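Local coordinates for protein R-imine reductase (Streptomyces kanamyceticus, PDB 3ZGY) that catalyses the NADPH-dependent, R-selective reduction of an imine substrate, at residues Glu56-Val59 and Ala60-Ala63; Arg238-Asp242 and Gly243-Ala247; Lys280-Ala283 and Asp284-Val287. All blocks are in the same frame, centred on the assembly; numbering follows the deposited sequence.

The three contacts are local, each formed within one continuous run of chain at a helix or its end. Contact 1 terminates the short helix 57-60 of the Rossmann-type nucleotide-binding domain, where Leu-58 comes within about 4 Å, side chain to side chain, of the NADP(+)-binding residue Leu-27. Contacts 2 and 3 belong to the helical C-terminal domain, on the opposite side of the chain's centre and away from the annotated cofactor residues. Their centres lie 54 Å and 56 Å from that of contact 1, but only 18 Å from each other, with nearest atoms about 9 Å apart. Although they do not touch, both meet the second subunit.

Contact 1 of 3, residues Glu56-Val59 and Ala60-Ala63; sequences EPLV and ARGA
The carbonyl oxygen of Glu-56 takes the amide of Ala-60 at 2.9 Å (Ala-60 N to Glu-56 O), the shortest hydrogen bond of this small helix end. One residue on, Arg-61 N reaches Pro-57 O at 3.2 Å, and there the helical bonding stops. The next two amides turn back instead: Ala-63 N bonds to Leu-58 O at 3.0 Å, and Gly-62 N to Val-59 O at 3.0 Å. This pair of bonds defines a Schellman motif with Gly-62, at a phi of 107°, as the C-prime residue. The second of them comes in from above the carbonyl plane, 71° out of it.

Side chains follow the turn. Ala-63 folds back so that its CB lies 4.0 Å from Leu-58 CB, giving the motif an apolar contact. With chi1 at -53°, CG of Arg-61 stands opposite its own carbonyl carbon, and the aliphatic chain then runs alongside the Pro-57 carbonyl, CD lying 3.5 Å from Pro-57 O. Leu-58 packs on Ala-35 of helix 29-40, and Ala-63 and Arg-61 on Leu-39 of the same helix.

The chemistry implies a defined stop: the last amides find acceptors within the turn itself. A side chain at Gly-62 would press on the preceding carbonyl oxygen, so these backbone angles call for glycine as the chain passes into strand 64-65.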
ATOM      1  N   GLU D  56      28.744 -14.633 -20.203  1.00 64.72           N
ATOM      2  CA  GLU D  56      29.540 -15.851 -20.017  1.00 64.97           C
ATOM      3  C   GLU D  56      28.715 -17.055 -19.656  1.00 50.25           C
ATOM      4  O   GLU D  56      28.670 -18.003 -20.384  1.00 54.87           O
ATOM      5  CB  GLU D  56      30.622 -15.657 -18.979  1.00 73.76           C
ATOM      6  CG  GLU D  56      31.954 -16.238 -19.405  1.00 94.03           C
ATOM      7  CD  GLU D  56      32.952 -16.370 -18.279  1.00 89.57           C
ATOM      8  OE1 GLU D  56      32.648 -17.073 -17.304  1.00 78.35           O
ATOM      9  OE2 GLU D  56      34.044 -15.784 -18.380  1.00 71.78           O
ATOM     10  N   PRO D  57      28.070 -17.020 -18.516  1.00 40.26           N
ATOM     11  CA  PRO D  57      26.909 -17.904 -18.282  1.00 46.26           C
ATOM     12  C   PRO D  57      25.952 -17.986 -19.455  1.00 49.07           C
ATOM     13  O   PRO D  57      25.451 -19.037 -19.745  1.00 64.54           O
ATOM     14  CB  PRO D  57      26.182 -17.314 -17.067  1.00 43.46           C
ATOM     15  CG  PRO D  57      27.089 -16.283 -16.514  1.00 43.60           C
ATOM     16  CD  PRO D  57      28.242 -16.038 -17.446  1.00 40.83           C
ATOM     17  N   LEU D  58      25.741 -16.906 -20.169  1.00 54.39           N
ATOM     18  CA  LEU D  58      24.788 -16.951 -21.251  1.00 53.35           C
ATOM     19  C   LEU D  58      25.398 -17.587 -22.479  1.00 49.05           C
ATOM     20  O   LEU D  58      24.712 -18.315 -23.192  1.00 45.85           O
ATOM     21  CB  LEU D  58      24.280 -15.544 -21.572  1.00 53.19           C
ATOM     22  CG  LEU D  58      23.679 -14.792 -20.405  1.00 51.51           C
ATOM     23  CD1 LEU D  58      23.546 -13.366 -20.792  1.00 58.18           C
ATOM     24  CD2 LEU D  58      22.336 -15.339 -20.052  1.00 54.43           C
ATOM     25  N   VAL D  59      26.666 -17.337 -22.757  1.00 50.72           N
ATOM     26  CA  VAL D  59      27.244 -18.015 -23.948  1.00 55.16           C
ATOM     27  C   VAL D  59      27.396 -19.511 -23.634  1.00 51.59           C
ATOM     28  O   VAL D  59      27.332 -20.365 -24.526  1.00 50.81           O
ATOM     29  CB  VAL D  59      28.471 -17.305 -24.609  1.00 51.63           C
ATOM     30  CG1 VAL D  59      28.988 -16.171 -23.748  1.00 62.46           C
ATOM     31  CG2 VAL D  59      29.546 -18.291 -24.947  1.00 44.13           C
ATOM     32  N   ALA D  60      27.487 -19.828 -22.351  1.00 55.00           N
ATOM     33  CA  ALA D  60      27.471 -21.223 -21.889  1.00 52.97           C
ATOM     34  C   ALA D  60      26.188 -21.879 -22.347  1.00 57.37           C
ATOM     35  O   ALA D  60      26.226 -22.998 -22.871  1.00 55.63           O
ATOM     36  CB  ALA D  60      27.589 -21.275 -20.371  1.00 51.46           C
ATOM     37  N   ARG D  61      25.054 -21.175 -22.160  1.00 52.87           N
ATOM     38  CA  ARG D  61      23.759 -21.618 -22.715  1.00 49.52           C
ATOM     39  C   ARG D  61      23.513 -21.394 -24.200  1.00 44.23           C
ATOM     40  O   ARG D  61      22.413 -21.545 -24.618  1.00 60.38           O
ATOM     41  CB  ARG D  61      22.580 -21.021 -21.955  1.00 44.04           C
ATOM     42  CG  ARG D  61      22.672 -21.265 -20.488  1.00 46.30           C
ATOM     43  CD  ARG D  61      22.074 -20.125 -19.701  1.00 49.73           C
ATOM     44  NE  ARG D  61      20.652 -20.156 -19.911  1.00 55.08           N
ATOM     45  CZ  ARG D  61      19.775 -19.511 -19.158  1.00 57.72           C
ATOM     46  NH1 ARG D  61      20.173 -18.738 -18.140  1.00 55.55           N
ATOM     47  NH2 ARG D  61      18.487 -19.630 -19.452  1.00 53.58           N
ATOM     48  N   GLY D  62      24.482 -21.031 -25.000  1.00 48.61           N
ATOM     49  CA  GLY D  62      24.217 -20.870 -26.468  1.00 49.89           C
ATOM     50  C   GLY D  62      24.172 -19.420 -27.030  1.00 49.17           C
ATOM     51  O   GLY D  62      24.074 -19.230 -28.224  1.00 46.14           O
ATOM     52  N   ALA D  63      24.269 -18.390 -26.193  1.00 46.23           N
ATOM     53  CA  ALA D  63      24.258 -17.024 -26.708  1.00 51.16           C
ATOM     54  C   ALA D  63      25.504 -16.716 -27.536  1.00 50.72           C
ATOM     55  O   ALA D  63      26.534 -17.352 -27.354  1.00 56.55           O
ATOM     56  CB  ALA D  63      24.123 -16.030 -25.560  1.00 49.84           C
TER

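Contact 2 of 3, residues Arg238-Asp242 and Gly243-Ala247; sequences RQIDD and GAYPA
Gln-239, on the last turn of helix 233-241, meets with its whole side chain the start of the loop that leads to helix 252-269. Its CG is placed opposite the carbonyl carbon (chi1 -64°) and the chain is straight beyond it (chi2 -178°), which carries the amide out to Pro-246. The two side chains approach from opposite directions, and the amide oxygen touches carbon: Gln-239 OE1 is 3.5 Å from Pro-246 CD, and Gln-239 CD is 3.9 Å from Pro-246 CG. Nearer the backbone, Gln-239 CB faces Tyr-245 CD1 at 4.2 Å.

Tyr-245, turned by a chi1 of -49°, swings its ring back to the helix end. Ile-240 CA lies at the ring edge, near its plane, 4.0 Å from Tyr-245 CE1, and the Ile-240 side chain adds an apolar contact from CG1 to that same CE1 at 4.4 Å. One face of the ring is approached by Gly-243 C, offset toward the rim.

Asp-242 is the first residue to leave helical angles. Beyond it, Ala-244 N reaches back five residues to Gln-239 O at 3.4 Å, a weak hydrogen bond. Both carboxylate oxygens of Asp-241 bond backbone amides of Ala-215 and Thr-216 of the second subunit.

Between helix end and loop, then, one weak hydrogen bond is supplemented mainly by van der Waals packing of Gln-239, Tyr-245 and Pro-246, while a backbone bond of Tyr-245 to Gly-295 and its packing on Ile-300 and Glu-301 of helix 300-304 tie the loop down from outside.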
ATOM      1  N   ARG D 238     -14.147   4.759  -9.862  1.00 62.44           N
ATOM      2  CA  ARG D 238     -15.355   5.278 -10.516  1.00 55.65           C
ATOM      3  C   ARG D 238     -15.670   6.683 -10.036  1.00 59.75           C
ATOM      4  O   ARG D 238     -15.980   7.565 -10.826  1.00 61.75           O
ATOM      5  CB  ARG D 238     -16.559   4.363 -10.328  1.00 63.20           C
ATOM      6  CG  ARG D 238     -16.408   3.018 -11.040  1.00 70.05           C
ATOM      7  CD  ARG D 238     -17.711   2.226 -11.099  1.00 73.48           C
ATOM      8  NE  ARG D 238     -18.091   1.722  -9.779  1.00 85.69           N
ATOM      9  CZ  ARG D 238     -17.651   0.584  -9.219  1.00 90.03           C
ATOM     10  NH1 ARG D 238     -16.785  -0.232  -9.837  1.00 85.37           N
ATOM     11  NH2 ARG D 238     -18.072   0.260  -8.002  1.00 94.73           N
ATOM     12  N   GLN D 239     -15.502   6.957  -8.754  1.00 63.95           N
ATOM     13  CA  GLN D 239     -15.764   8.329  -8.292  1.00 73.59           C
ATOM     14  C   GLN D 239     -14.837   9.349  -8.885  1.00 66.32           C
ATOM     15  O   GLN D 239     -15.268  10.424  -9.223  1.00 69.71           O
ATOM     16  CB  GLN D 239     -15.708   8.440  -6.782  1.00 78.27           C
ATOM     17  CG  GLN D 239     -16.799   7.624  -6.100  1.00 74.84           C
ATOM     18  CD  GLN D 239     -16.765   7.766  -4.599  1.00 78.25           C
ATOM     19  OE1 GLN D 239     -16.394   8.813  -4.045  1.00 85.23           O
ATOM     20  NE2 GLN D 239     -17.155   6.715  -3.930  1.00 85.97           N
ATOM     21  N   ILE D 240     -13.561   9.017  -8.957  1.00 75.85           N
ATOM     22  CA  ILE D 240     -12.574   9.927  -9.531  1.00 70.13           C
ATOM     23  C   ILE D 240     -12.854  10.154 -11.007  1.00 65.58           C
ATOM     24  O   ILE D 240     -12.711  11.258 -11.503  1.00 61.13           O
ATOM     25  CB  ILE D 240     -11.156   9.393  -9.359  1.00 65.18           C
ATOM     26  CG1 ILE D 240     -10.725   9.507  -7.881  1.00 63.96           C
ATOM     27  CG2 ILE D 240     -10.172  10.168 -10.218  1.00 65.32           C
ATOM     28  CD1 ILE D 240      -9.569   8.601  -7.527  1.00 59.95           C
ATOM     29  N   ASP D 241     -13.277   9.129 -11.716  1.00 67.63           N
ATOM     30  CA  ASP D 241     -13.531   9.292 -13.148  1.00 65.05           C
ATOM     31  C   ASP D 241     -14.732  10.189 -13.478  1.00 65.69           C
ATOM     32  O   ASP D 241     -14.647  10.942 -14.419  1.00 74.61           O
ATOM     33  CB  ASP D 241     -13.610   7.938 -13.843  1.00 60.55           C
ATOM     34  CG  ASP D 241     -12.239   7.282 -13.996  1.00 71.65           C
ATOM     35  OD1 ASP D 241     -11.209   8.000 -13.794  1.00 66.86           O
ATOM     36  OD2 ASP D 241     -12.202   6.068 -14.353  1.00 76.96           O
ATOM     37  N   ASP D 242     -15.822  10.123 -12.709  1.00 71.84           N
ATOM     38  CA  ASP D 242     -16.788  11.227 -12.646  1.00 71.43           C
ATOM     39  C   ASP D 242     -16.154  12.185 -11.701  1.00 75.66           C
ATOM     40  O   ASP D 242     -15.088  11.924 -11.176  1.00 86.39           O
ATOM     41  CB  ASP D 242     -18.094  10.817 -12.024  1.00 73.17           C
ATOM     42  CG  ASP D 242     -18.589   9.498 -12.550  1.00 85.58           C
ATOM     43  OD1 ASP D 242     -17.857   8.794 -13.289  1.00 93.84           O
ATOM     44  OD2 ASP D 242     -19.725   9.148 -12.202  1.00103.32           O
ATOM     45  N   GLY D 243     -16.783  13.304 -11.442  1.00 77.99           N
ATOM     46  CA  GLY D 243     -16.159  14.267 -10.535  1.00 81.36           C
ATOM     47  C   GLY D 243     -16.968  14.252  -9.289  1.00 79.85           C
ATOM     48  O   GLY D 243     -17.127  15.277  -8.665  1.00 81.99           O
ATOM     49  N   ALA D 244     -17.463  13.068  -8.941  1.00 82.48           N
ATOM     50  CA  ALA D 244     -18.514  12.927  -7.943  1.00 80.66           C
ATOM     51  C   ALA D 244     -17.987  12.127  -6.771  1.00 82.94           C
ATOM     52  O   ALA D 244     -17.603  10.943  -6.950  1.00 81.98           O
ATOM     53  CB  ALA D 244     -19.710  12.213  -8.562  1.00 88.65           C
ATOM     54  N   TYR D 245     -17.974  12.770  -5.591  1.00 76.93           N
ATOM     55  CA  TYR D 245     -17.374  12.203  -4.384  1.00 74.82           C
ATOM     56  C   TYR D 245     -18.373  12.060  -3.216  1.00 77.00           C
ATOM     57  O   TYR D 245     -18.205  12.663  -2.160  1.00 75.73           O
ATOM     58  CB  TYR D 245     -16.186  13.063  -3.972  1.00 71.80           C
ATOM     59  CG  TYR D 245     -15.247  13.355  -5.104  1.00 66.53           C
ATOM     60  CD1 TYR D 245     -14.585  12.336  -5.780  1.00 73.08           C
ATOM     61  CD2 TYR D 245     -14.998  14.654  -5.502  1.00 71.78           C
ATOM     62  CE1 TYR D 245     -13.704  12.611  -6.843  1.00 68.83           C
ATOM     63  CE2 TYR D 245     -14.125  14.937  -6.549  1.00 67.95           C
ATOM     64  CZ  TYR D 245     -13.477  13.911  -7.218  1.00 67.63           C
ATOM     65  OH  TYR D 245     -12.620  14.223  -8.255  1.00 66.26           O
ATOM     66  N   PRO D 246     -19.408  11.235  -3.396  1.00 84.83           N
ATOM     67  CA  PRO D 246     -20.389  11.032  -2.342  1.00 88.00           C
ATOM     68  C   PRO D 246     -19.717  10.603  -1.061  1.00 82.06           C
ATOM     69  O   PRO D 246     -18.725   9.866  -1.113  1.00 82.25           O
ATOM     70  CB  PRO D 246     -21.243   9.870  -2.875  1.00 88.05           C
ATOM     71  CG  PRO D 246     -20.353   9.149  -3.815  1.00 84.63           C
ATOM     72  CD  PRO D 246     -19.585  10.252  -4.480  1.00 86.19           C
ATOM     73  N   ALA D 247     -20.269  11.038   0.071  1.00 79.87           N
ATOM     74  CA  ALA D 247     -19.717  10.696   1.381  1.00 79.99           C
ATOM     75  C   ALA D 247     -19.902   9.236   1.728  1.00 80.36           C
ATOM     76  O   ALA D 247     -19.055   8.669   2.451  1.00 97.85           O
ATOM     77  CB  ALA D 247     -20.302  11.574   2.465  1.00 77.22           C
TER

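Contact 3 of 3, residues Lys280-Ala283 and Asp284-Val287; sequences KALA and DRAV
Lys-280 and Asp-284 form a salt bridge one turn apart (i to i+4) on the alpha-helix 274-291, Lys-280 NZ lying 2.8 Å from Asp-284 OD1. The oxygen uses its syn lone pair, on the side of the other carboxylate oxygen. A chi1 of 180° and a bend at chi2 of 69° bring the lysine chain round to the carboxylate. An alanine in place of Asp-284 is likely to leave the Lys-280 ammonium without its mate here and its chain freer to turn. A second salt bridge leaves the subunit: Arg-285, extended from CG to NE, offers NH2 to Glu-274 of the second subunit.

The backbone hydrogen bonds follow the regular i to i+4 pattern. Asp-284 N meets Lys-280 O at 2.9 Å, so this pair is joined through backbone and side chains alike; Arg-285 N to Ala-281 O follows at 3.2 Å, and Val-287 N to Ala-283 O at 3.1 Å.

Apolar packing joins the helix to its neighbours. Ala-283 and Val-287 touch Leu-256 of helix 252-269, whereas Leu-282 and Ala-286 pack on Leu-299. Over one face of the Arg-285 guanidinium sits the Leu-282 methyl CD2, 3.7 Å from Arg-285 NH1.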
ATOM      1  N   LYS D 280      -2.926  14.028   7.961  1.00 71.26           N
ATOM      2  CA  LYS D 280      -3.893  15.017   8.480  1.00 64.89           C
ATOM      3  C   LYS D 280      -3.755  16.324   7.709  1.00 56.92           C
ATOM      4  O   LYS D 280      -4.764  16.930   7.343  1.00 52.79           O
ATOM      5  CB  LYS D 280      -3.625  15.272   9.971  1.00 67.08           C
ATOM      6  CG  LYS D 280      -4.528  16.266  10.661  1.00 73.38           C
ATOM      7  CD  LYS D 280      -5.953  15.735  10.793  1.00 77.48           C
ATOM      8  CE  LYS D 280      -6.893  16.659  11.568  1.00 81.16           C
ATOM      9  NZ  LYS D 280      -6.584  18.123  11.479  1.00 88.33           N
ATOM     10  N   ALA D 281      -2.519  16.726   7.413  1.00 45.31           N
ATOM     11  CA  ALA D 281      -2.330  17.890   6.582  1.00 47.15           C
ATOM     12  C   ALA D 281      -3.178  17.812   5.295  1.00 60.35           C
ATOM     13  O   ALA D 281      -3.940  18.754   5.014  1.00 68.02           O
ATOM     14  CB  ALA D 281      -0.867  18.107   6.255  1.00 41.80           C
ATOM     15  N   LEU D 282      -3.086  16.710   4.533  1.00 54.08           N
ATOM     16  CA  LEU D 282      -3.837  16.649   3.286  1.00 58.26           C
ATOM     17  C   LEU D 282      -5.276  16.800   3.553  1.00 48.87           C
ATOM     18  O   LEU D 282      -5.953  17.557   2.888  1.00 57.91           O
ATOM     19  CB  LEU D 282      -3.617  15.351   2.488  1.00 64.90           C
ATOM     20  CG  LEU D 282      -2.190  15.084   2.010  1.00 66.69           C
ATOM     21  CD1 LEU D 282      -2.193  13.798   1.239  1.00 65.53           C
ATOM     22  CD2 LEU D 282      -1.587  16.210   1.198  1.00 69.13           C
ATOM     23  N   ALA D 283      -5.789  16.098   4.524  1.00 53.49           N
ATOM     24  CA  ALA D 283      -7.238  16.206   4.759  1.00 66.41           C
ATOM     25  C   ALA D 283      -7.665  17.635   5.197  1.00 66.04           C
ATOM     26  O   ALA D 283      -8.785  18.051   4.921  1.00 61.95           O
ATOM     27  CB  ALA D 283      -7.701  15.178   5.758  1.00 57.89           C
ATOM     28  N   ASP D 284      -6.775  18.369   5.851  1.00 54.81           N
ATOM     29  CA  ASP D 284      -7.109  19.732   6.238  1.00 64.97           C
ATOM     30  C   ASP D 284      -7.378  20.586   5.009  1.00 64.80           C
ATOM     31  O   ASP D 284      -8.362  21.324   4.948  1.00 62.58           O
ATOM     32  CB  ASP D 284      -5.983  20.366   7.085  1.00 66.02           C
ATOM     33  CG  ASP D 284      -6.023  19.928   8.564  1.00 64.90           C
ATOM     34  OD1 ASP D 284      -7.090  19.437   9.062  1.00 54.67           O
ATOM     35  OD2 ASP D 284      -4.955  20.067   9.211  1.00 56.09           O
ATOM     36  N   ARG D 285      -6.466  20.507   4.050  1.00 61.41           N
ATOM     37  CA  ARG D 285      -6.599  21.246   2.805  1.00 52.65           C
ATOM     38  C   ARG D 285      -7.925  20.947   2.111  1.00 59.23           C
ATOM     39  O   ARG D 285      -8.604  21.852   1.648  1.00 57.78           O
ATOM     40  CB  ARG D 285      -5.499  20.864   1.876  1.00 49.53           C
ATOM     41  CG  ARG D 285      -4.142  21.271   2.361  1.00 50.73           C
ATOM     42  CD  ARG D 285      -3.093  20.945   1.311  1.00 60.17           C
ATOM     43  NE  ARG D 285      -1.781  20.905   1.927  1.00 67.90           N
ATOM     44  CZ  ARG D 285      -0.696  20.316   1.423  1.00 74.08           C
ATOM     45  NH1 ARG D 285      -0.712  19.665   0.265  1.00 73.15           N
ATOM     46  NH2 ARG D 285       0.429  20.371   2.120  1.00 77.71           N
ATOM     47  N   ALA D 286      -8.326  19.683   2.068  1.00 56.56           N
ATOM     48  CA  ALA D 286      -9.589  19.372   1.435  1.00 61.36           C
ATOM     49  C   ALA D 286     -10.735  20.047   2.184  1.00 65.71           C
ATOM     50  O   ALA D 286     -11.715  20.492   1.564  1.00 58.50           O
ATOM     51  CB  ALA D 286      -9.816  17.867   1.354  1.00 59.58           C
ATOM     52  N   VAL D 287     -10.607  20.110   3.512  1.00 67.09           N
ATOM     53  CA  VAL D 287     -11.681  20.647   4.339  1.00 76.32           C
ATOM     54  C   VAL D 287     -11.786  22.138   4.057  1.00 70.84           C
ATOM     55  O   VAL D 287     -12.887  22.651   3.849  1.00 54.16           O
ATOM     56  CB  VAL D 287     -11.467  20.329   5.832  1.00 77.65           C
ATOM     57  CG1 VAL D 287     -12.182  21.326   6.731  1.00 75.63           C
ATOM     58  CG2 VAL D 287     -11.957  18.914   6.116  1.00 75.41           C
TER